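Local atomic coordinates of phosphate transporter (Thermotoga maritima MSB8, PDB entry 6L85), a protein that probably imports phosphate across the cell membrane, coupling its uptake to the movement of sodium ions. Residues S171-P176 with V217-R222. Residues are numbered along the deposited sequence; the frame is centred on the assembly and turned at random.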
# COMPACT_ATOMS: atom_id res chain seq x y z
N SER B 171 21.49 10.04 -13.03
CA SER B 171 20.64 8.90 -12.71
C SER B 171 20.00 9.10 -11.35
O SER B 171 18.82 8.77 -11.15
CB SER B 171 21.46 7.62 -12.76
OG SER B 171 22.33 7.55 -11.64
N THR B 172 20.76 9.70 -10.44
CA THR B 172 20.29 10.10 -9.12
C THR B 172 19.02 10.95 -9.17
O THR B 172 18.25 10.99 -8.20
CB THR B 172 21.46 10.84 -8.45
OG1 THR B 172 22.08 9.98 -7.49
CG2 THR B 172 21.06 12.16 -7.85
N VAL B 173 18.76 11.61 -10.30
CA VAL B 173 17.57 12.43 -10.47
C VAL B 173 16.54 11.77 -11.37
O VAL B 173 15.33 11.92 -11.12
CB VAL B 173 17.96 13.82 -11.02
CG1 VAL B 173 16.72 14.61 -11.47
CG2 VAL B 173 18.77 14.60 -10.02
N ALA B 174 16.96 11.04 -12.39
CA ALA B 174 16.02 10.58 -13.40
C ALA B 174 15.29 9.32 -12.97
O ALA B 174 14.12 9.12 -13.34
CB ALA B 174 16.74 10.31 -14.73
N ILE B 175 15.96 8.43 -12.25
CA ILE B 175 15.29 7.21 -11.80
C ILE B 175 14.25 7.56 -10.74
O ILE B 175 13.10 7.08 -10.83
CB ILE B 175 16.33 6.18 -11.31
CG1 ILE B 175 17.18 5.74 -12.50
CG2 ILE B 175 15.67 5.02 -10.54
CD1 ILE B 175 17.90 4.45 -12.29
N PRO B 176 14.57 8.40 -9.74
CA PRO B 176 13.52 8.85 -8.81
C PRO B 176 12.37 9.54 -9.51
O PRO B 176 11.21 9.38 -9.11
CB PRO B 176 14.26 9.81 -7.87
CG PRO B 176 15.63 9.27 -7.83
CD PRO B 176 15.90 8.83 -9.25
N VAL B 217 13.59 7.58 -2.87
CA VAL B 217 14.30 6.90 -3.95
C VAL B 217 15.57 7.66 -4.31
O VAL B 217 16.60 7.06 -4.62
CB VAL B 217 13.39 6.72 -5.18
CG1 VAL B 217 14.17 6.04 -6.31
CG2 VAL B 217 12.15 5.92 -4.81
N HIS B 218 15.53 9.00 -4.27
CA HIS B 218 16.73 9.78 -4.53
C HIS B 218 17.84 9.38 -3.57
O HIS B 218 18.98 9.13 -4.00
CB HIS B 218 16.43 11.27 -4.43
CG HIS B 218 17.65 12.13 -4.42
ND1 HIS B 218 18.35 12.45 -5.56
CD2 HIS B 218 18.33 12.70 -3.39
CE1 HIS B 218 19.39 13.20 -5.24
NE2 HIS B 218 19.40 13.36 -3.93
N PHE B 219 17.54 9.29 -2.27
CA PHE B 219 18.65 8.94 -1.37
C PHE B 219 19.07 7.48 -1.50
O PHE B 219 20.27 7.17 -1.39
CB PHE B 219 18.30 9.32 0.07
CG PHE B 219 18.51 10.78 0.33
CD1 PHE B 219 19.78 11.27 0.66
CD2 PHE B 219 17.47 11.68 0.16
CE1 PHE B 219 19.98 12.63 0.84
CE2 PHE B 219 17.66 13.04 0.35
CZ PHE B 219 18.92 13.52 0.68
N ALA B 220 18.14 6.58 -1.80
CA ALA B 220 18.55 5.20 -2.06
C ALA B 220 19.48 5.12 -3.28
O ALA B 220 20.47 4.38 -3.27
CB ALA B 220 17.32 4.30 -2.22
N VAL B 221 19.19 5.90 -4.33
CA VAL B 221 20.01 5.87 -5.54
C VAL B 221 21.37 6.51 -5.29
O VAL B 221 22.39 6.02 -5.79
CB VAL B 221 19.29 6.57 -6.72
CG1 VAL B 221 20.25 6.71 -7.91
CG2 VAL B 221 18.03 5.83 -7.13
N ARG B 222 21.40 7.65 -4.60
CA ARG B 222 22.68 8.24 -4.19
C ARG B 222 23.57 7.19 -3.54
O ARG B 222 24.77 7.11 -3.81
CB ARG B 222 22.47 9.39 -3.22
CG ARG B 222 22.12 10.70 -3.85
CD ARG B 222 21.83 11.72 -2.76
NE ARG B 222 23.04 12.40 -2.30
CZ ARG B 222 23.71 12.08 -1.20
NH1 ARG B 222 23.31 11.08 -0.42
NH2 ARG B 222 24.80 12.78 -0.88
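The imidazole of H218 meets T172 at its edge: the carbonyl oxygen of T172 lies near the ring plane, beside ND1, while CG of R222, one helical turn on, rests on one ring face, 3.7 Å above the plane and offset toward the rim. Within the same helix, CE2 of F219 sits at another part of the imidazole edge, in plane, and CD2 of H218 lies over the face of the F219 ring. H218 ND1 donates a hydrogen bond of 3.0 Å to T172 O, with an N-H...O angle of 155°. ND1 approaches from above the carbonyl plane of T172, 46° out of it, rather than along a lone pair. P176 explains why this acceptor is available: four residues on, its ring nitrogen carries no hydrogen for the usual helical bond to T172 O, and the helix kinks here. Turning CG anti to the backbone N carries the imidazole of H218 to that carbonyl. CG2 of T172 packs beside the bond, 3.3 Å from H218 CE1. One turn further along helix 167-194, the proline ring packs on the opposing backbone, with P176 CG 3.5 Å from H218 CA, and V217 CG1 meets P176 CG at 3.9 Å. V221 is a knob in the hole formed by S171, T172, I175 and P176, its CG1 reaching T172 CA at 3.6 Å. I175 and V221 also both touch V238 of helix 231-258, which extends this packing toward a third helix. The axes of segments 171-176 and 217-222 come within 8.6 Å and their directions differ by 139°; the helices that carry them, 167-194 and 199-224, follow one another in the chain and form an antiparallel helical hairpin, joined here by knob-into-hole packing and a histidine bond to a carbonyl at a proline kink.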